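Local coordinates for CCMAN5 (Cellulosimicrobium cellulans, PDB 2XSG), which hydrolyses alpha-mannosides as a bacterial glycoside hydrolase of family 92 with a bound calcium ion, and enables mannose-6-phosphate modification of yeast-produced lysosomal enzymes, at residues A[10-15]-A[310-315]; A[14-19]-A[106-111]. All coordinates share one frame; numbering follows the deposited sequence.

Both contacts start from one N-terminal loop, residues 10-19, which runs ahead of the first strand of the chain. Its first half leans on helix 306-318 (interaction 1), its second half on strand 106-109 at one end of the large antiparallel sheet (interaction 2). Their centres lie about 9 Å apart, and the two share Asp14 and Val15. They also touch directly: Val13 CB packs on Pro110 CG at 3.8 Å. The loop, 295 and 87 residues along the chain from its partners, probably helps join the beta-rich N-terminal part of this family 92 enzyme to its catalytic part.

Interaction 1 (A[10-15]-A[310-315]); sequences ASLVDV and LFYTHL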
loop_
_atom_site.group_PDB
_atom_site.type_symbol
_atom_site.label_atom_id
_atom_site.label_comp_id
_atom_site.label_asym_id
_atom_site.label_seq_id
_atom_site.Cartn_x
_atom_site.Cartn_y
_atom_site.Cartn_z
ATOM N N ALA A 10 -19.077 -4.655 -3.572
ATOM C CA ALA A 10 -18.405 -5.500 -2.579
ATOM C C ALA A 10 -18.338 -6.978 -2.996
ATOM O O ALA A 10 -17.338 -7.643 -2.745
ATOM C CB ALA A 10 -19.045 -5.343 -1.209
ATOM N N SER A 11 -19.376 -7.473 -3.663
ATOM C CA SER A 11 -19.414 -8.872 -4.125
ATOM C C SER A 11 -18.372 -9.182 -5.203
ATOM O O SER A 11 -18.012 -10.354 -5.411
ATOM C CB SER A 11 -20.814 -9.225 -4.651
ATOM O OG SER A 11 -21.127 -8.421 -5.784
ATOM N N LEU A 12 -17.873 -8.143 -5.869
ATOM C CA LEU A 12 -16.852 -8.319 -6.913
ATOM C C LEU A 12 -15.409 -8.385 -6.399
ATOM O O LEU A 12 -14.525 -8.919 -7.082
ATOM C CB LEU A 12 -16.977 -7.241 -7.993
ATOM C CG LEU A 12 -18.290 -7.165 -8.760
ATOM C CD1 LEU A 12 -18.192 -6.035 -9.792
ATOM C CD2 LEU A 12 -18.661 -8.519 -9.457
ATOM N N VAL A 13 -15.178 -7.830 -5.210
ATOM C CA VAL A 13 -13.888 -7.905 -4.519
ATOM C C VAL A 13 -13.560 -9.352 -4.094
ATOM O O VAL A 13 -14.392 -10.047 -3.486
ATOM C CB VAL A 13 -13.881 -6.950 -3.287
ATOM C CG1 VAL A 13 -12.612 -7.063 -2.461
ATOM C CG2 VAL A 13 -14.075 -5.504 -3.732
ATOM N N ASP A 14 -12.348 -9.800 -4.416
ATOM C CA ASP A 14 -11.838 -11.062 -3.898
ATOM C C ASP A 14 -10.704 -10.780 -2.893
ATOM O O ASP A 14 -9.543 -10.589 -3.293
ATOM C CB ASP A 14 -11.345 -11.945 -5.060
ATOM C CG ASP A 14 -10.950 -13.358 -4.623
ATOM O OD1 ASP A 14 -10.770 -13.630 -3.405
ATOM O OD2 ASP A 14 -10.780 -14.203 -5.527
ATOM N N VAL A 15 -11.035 -10.787 -1.597
ATOM C CA VAL A 15 -10.049 -10.453 -0.562
ATOM C C VAL A 15 -8.930 -11.500 -0.416
ATOM O O VAL A 15 -7.992 -11.307 0.349
ATOM C CB VAL A 15 -10.687 -10.166 0.832
ATOM C CG1 VAL A 15 -11.719 -9.037 0.761
ATOM C CG2 VAL A 15 -11.292 -11.440 1.445
ATOM N N LEU A 310 -11.023 -8.087 -10.871
ATOM C CA LEU A 310 -9.661 -7.655 -10.605
ATOM C C LEU A 310 -9.638 -6.167 -10.336
ATOM O O LEU A 310 -9.045 -5.737 -9.355
ATOM C CB LEU A 310 -8.740 -7.954 -11.777
ATOM C CG LEU A 310 -7.873 -9.184 -11.719
ATOM C CD1 LEU A 310 -7.085 -9.253 -13.036
ATOM C CD2 LEU A 310 -6.932 -9.190 -10.484
ATOM N N PHE A 311 -10.299 -5.376 -11.184
ATOM C CA PHE A 311 -10.402 -3.947 -10.913
ATOM C C PHE A 311 -10.927 -3.641 -9.500
ATOM O O PHE A 311 -10.283 -2.888 -8.746
ATOM C CB PHE A 311 -11.253 -3.230 -11.962
ATOM C CG PHE A 311 -11.378 -1.774 -11.721
ATOM C CD1 PHE A 311 -10.370 -0.902 -12.125
ATOM C CD2 PHE A 311 -12.479 -1.259 -11.044
ATOM C CE1 PHE A 311 -10.470 0.447 -11.866
ATOM C CE2 PHE A 311 -12.578 0.093 -10.775
ATOM C CZ PHE A 311 -11.574 0.951 -11.194
ATOM N N TYR A 312 -12.091 -4.194 -9.152
ATOM C CA TYR A 312 -12.727 -3.867 -7.868
ATOM C C TYR A 312 -11.949 -4.390 -6.649
ATOM O O TYR A 312 -11.955 -3.757 -5.588
ATOM C CB TYR A 312 -14.230 -4.216 -7.832
ATOM C CG TYR A 312 -15.037 -3.193 -8.622
ATOM C CD1 TYR A 312 -15.224 -1.882 -8.132
ATOM C CD2 TYR A 312 -15.570 -3.508 -9.861
ATOM C CE1 TYR A 312 -15.928 -0.939 -8.865
ATOM C CE2 TYR A 312 -16.278 -2.575 -10.605
ATOM C CZ TYR A 312 -16.438 -1.281 -10.103
ATOM O OH TYR A 312 -17.136 -0.362 -10.836
ATOM N N THR A 313 -11.283 -5.526 -6.823
ATOM C CA THR A 313 -10.406 -6.080 -5.805
ATOM C C THR A 313 -9.252 -5.100 -5.536
ATOM O O THR A 313 -8.917 -4.824 -4.379
ATOM C CB THR A 313 -9.857 -7.465 -6.226
ATOM O OG1 THR A 313 -10.947 -8.393 -6.390
ATOM C CG2 THR A 313 -8.855 -7.998 -5.186
ATOM N N HIS A 314 -8.660 -4.567 -6.601
ATOM C CA HIS A 314 -7.548 -3.633 -6.438
ATOM C C HIS A 314 -8.010 -2.230 -6.031
ATOM O O HIS A 314 -7.282 -1.510 -5.317
ATOM C CB HIS A 314 -6.625 -3.616 -7.663
ATOM C CG HIS A 314 -5.907 -4.914 -7.871
ATOM N ND1 HIS A 314 -5.122 -5.489 -6.897
ATOM C CD2 HIS A 314 -5.878 -5.763 -8.925
ATOM C CE1 HIS A 314 -4.633 -6.630 -7.341
ATOM N NE2 HIS A 314 -5.064 -6.812 -8.575
ATOM N N LEU A 315 -9.214 -1.836 -6.445
ATOM C CA LEU A 315 -9.782 -0.609 -5.889
ATOM C C LEU A 315 -9.944 -0.763 -4.359
ATOM O O LEU A 315 -9.596 0.153 -3.578
ATOM C CB LEU A 315 -11.113 -0.243 -6.555
ATOM C CG LEU A 315 -11.708 1.148 -6.307
ATOM C CD1 LEU A 315 -10.803 2.278 -6.840
ATOM C CD2 LEU A 315 -13.108 1.276 -6.903
#
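The amide of Asp14 meets the hydroxyl of Thr313 in the one hydrogen bond between 10-15 and 310-315: Asp14 N donates to Thr313 OG1 at 2.8 Å, almost straight at 169°. The methyl of the same threonine, CG2, lies 3.3 Å from Asp14 O, so both branches face the same side of the Asp14 backbone, the hydroxyl at N and the methyl at O. Thr313 OG1 stands anti to its own carbonyl carbon (chi1 -62°), which turns it to the helix backbone as well, where it is bonded to Arg309 O one turn earlier; the hydroxyl thus bonds the loop and its own helix at once. A valine here is likely to leave the Asp14 amide without its acceptor inside a largely buried contact. Apolar packing continues on the Tyr312 side. Leu12 and Tyr312 run alongside each other and point the same way, with Leu12 CD1 3.6 Å from Tyr312 CD2 at an oblique approach to the ring. Val13 reaches the helix backbone instead, its CG2 resting 3.3 Å from Tyr312 O. Further out, the Tyr312 ring is fixed by its neighbours: Phe311 CD2 sits over the centre of one face, 3.8 Å above the plane, Tyr9 meets the ring too, and the phenol oxygen is bonded to Val293 O. The contact is buried loop-on-helix packing. Leu12 also packs on Gln308 and Arg309 of helix 306-318, and Val13 on its Tyr316; helix 275-290 touches Ala10, Ser11 and Val13, while strand 293-296 and helix 665-675 pack against Phe311 and Leu315.

Interaction 2 (A[14-19]-A[106-111]); sequences DVFVGT and EDAGPG
Val15 and Phe16 press on the strand through apolar contacts. Val15 spreads its two methyls along it: CG2 meets Ala108 CB at 3.6 Å, and CG1 lies 3.9 Å from Gly109 CA and, marginally, 4.5 Å from Pro110 CD. Phe16 brings the far end of its ring, CZ, to 3.9 Å from the same Ala108 CB, while Val15 CG2 sits above one face, offset toward the rim. The Glu106 carboxylate meets Phe16 from the opposite direction, Glu106 CD 3.5 Å from Phe16 CZ, the two planes 35° apart. Glu106 CG lies opposite the backbone N (chi1 -175°) and the chain runs on extended, bringing the carboxylate to the ring. Hydrogen bonds hold that carboxylate, OE1 to His103 and OE2 to Tyr113 and Tyr52. One water accepts from Val15 N and lies 2.9 Å from Ala108 O, to which it can donate. Within the loop, Asp14 OD1 accepts from Phe16 N at 3.0 Å, from above the carboxylate plane, forming an Asx turn. A type I turn, Asp14 to Val17, is overlapped by a type II turn, Phe16 to Thr19, with Phe16 O accepting from Thr19 N and OG1. This turn-rich loop thus packs on one end of an antiparallel sheet: strand 112-121, paired with 106-109, puts Tyr113 against Phe16 and Ala108, while helix 306-318 offers Tyr316 to Val15 and Pro110 and Thr313 to Val17.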
loop_
_atom_site.group_PDB
_atom_site.type_symbol
_atom_site.label_atom_id
_atom_site.label_comp_id
_atom_site.label_asym_id
_atom_site.label_seq_id
_atom_site.Cartn_x
_atom_site.Cartn_y
_atom_site.Cartn_z
ATOM N N ASP A 14 -12.348 -9.800 -4.416
ATOM C CA ASP A 14 -11.838 -11.062 -3.898
ATOM C C ASP A 14 -10.704 -10.780 -2.893
ATOM O O ASP A 14 -9.543 -10.589 -3.293
ATOM C CB ASP A 14 -11.345 -11.945 -5.060
ATOM C CG ASP A 14 -10.950 -13.358 -4.623
ATOM O OD1 ASP A 14 -10.770 -13.630 -3.405
ATOM O OD2 ASP A 14 -10.780 -14.203 -5.527
ATOM N N VAL A 15 -11.035 -10.787 -1.597
ATOM C CA VAL A 15 -10.049 -10.453 -0.562
ATOM C C VAL A 15 -8.930 -11.500 -0.416
ATOM O O VAL A 15 -7.992 -11.307 0.349
ATOM C CB VAL A 15 -10.687 -10.166 0.832
ATOM C CG1 VAL A 15 -11.719 -9.037 0.761
ATOM C CG2 VAL A 15 -11.292 -11.440 1.445
ATOM N N PHE A 16 -9.030 -12.610 -1.144
ATOM C CA PHE A 16 -7.995 -13.638 -1.065
ATOM C C PHE A 16 -6.904 -13.461 -2.103
ATOM O O PHE A 16 -5.854 -14.090 -2.019
ATOM C CB PHE A 16 -8.605 -15.030 -1.146
ATOM C CG PHE A 16 -9.414 -15.385 0.061
ATOM C CD1 PHE A 16 -8.791 -15.642 1.281
ATOM C CD2 PHE A 16 -10.793 -15.462 -0.026
ATOM C CE1 PHE A 16 -9.538 -15.963 2.410
ATOM C CE2 PHE A 16 -11.555 -15.782 1.094
ATOM C CZ PHE A 16 -10.928 -16.039 2.313
ATOM N N VAL A 17 -7.143 -12.577 -3.062
ATOM C CA VAL A 17 -6.138 -12.277 -4.064
ATOM C C VAL A 17 -4.902 -11.720 -3.377
ATOM O O VAL A 17 -4.988 -10.747 -2.622
ATOM C CB VAL A 17 -6.671 -11.312 -5.133
ATOM C CG1 VAL A 17 -5.499 -10.686 -5.946
ATOM C CG2 VAL A 17 -7.656 -12.070 -6.039
ATOM N N GLY A 18 -3.764 -12.355 -3.635
ATOM C CA GLY A 18 -2.496 -11.921 -3.052
ATOM C C GLY A 18 -2.186 -12.459 -1.648
ATOM O O GLY A 18 -1.207 -12.032 -1.035
ATOM N N THR A 19 -3.000 -13.393 -1.150
ATOM C CA THR A 19 -2.843 -13.935 0.219
ATOM C C THR A 19 -2.057 -15.261 0.300
ATOM O O THR A 19 -1.909 -15.836 1.387
ATOM C CB THR A 19 -4.202 -14.120 0.920
ATOM O OG1 THR A 19 -4.968 -15.119 0.224
ATOM C CG2 THR A 19 -4.993 -12.774 0.979
ATOM N N GLU A 106 -15.021 -21.434 4.371
ATOM C CA GLU A 106 -14.392 -20.136 4.583
ATOM C C GLU A 106 -15.040 -19.191 3.589
ATOM O O GLU A 106 -15.236 -19.559 2.425
ATOM C CB GLU A 106 -12.883 -20.222 4.308
ATOM C CG GLU A 106 -12.085 -18.960 4.606
ATOM C CD GLU A 106 -10.660 -19.022 4.063
ATOM O OE1 GLU A 106 -10.488 -19.456 2.901
ATOM O OE2 GLU A 106 -9.706 -18.623 4.790
ATOM N N ASP A 107 -15.340 -17.977 4.052
ATOM C CA ASP A 107 -16.049 -16.953 3.278
ATOM C C ASP A 107 -15.639 -15.549 3.773
ATOM O O ASP A 107 -15.623 -15.292 4.968
ATOM C CB ASP A 107 -17.560 -17.162 3.465
ATOM C CG ASP A 107 -18.401 -16.228 2.624
ATOM O OD1 ASP A 107 -18.010 -15.912 1.473
ATOM O OD2 ASP A 107 -19.492 -15.831 3.112
ATOM N N ALA A 108 -15.297 -14.652 2.850
ATOM C CA ALA A 108 -14.903 -13.315 3.221
ATOM C C ALA A 108 -15.161 -12.331 2.091
ATOM O O ALA A 108 -15.325 -12.713 0.936
ATOM C CB ALA A 108 -13.391 -13.268 3.673
ATOM N N GLY A 109 -15.205 -11.059 2.457
ATOM C CA GLY A 109 -15.422 -9.963 1.524
ATOM C C GLY A 109 -15.382 -8.675 2.322
ATOM O O GLY A 109 -15.153 -8.718 3.544
ATOM N N PRO A 110 -15.606 -7.525 1.653
ATOM C CA PRO A 110 -15.398 -6.228 2.299
ATOM C C PRO A 110 -16.118 -6.047 3.644
ATOM O O PRO A 110 -17.335 -5.957 3.688
ATOM C CB PRO A 110 -15.889 -5.232 1.230
ATOM C CG PRO A 110 -15.510 -5.885 -0.042
ATOM C CD PRO A 110 -15.847 -7.362 0.204
ATOM N N GLY A 111 -15.336 -6.019 4.724
ATOM C CA GLY A 111 -15.852 -5.804 6.072
ATOM C C GLY A 111 -16.006 -7.041 6.938
ATOM O O GLY A 111 -16.353 -6.933 8.123
HETATM O O HOH W 1 -13.883 -11.676 -1.382
#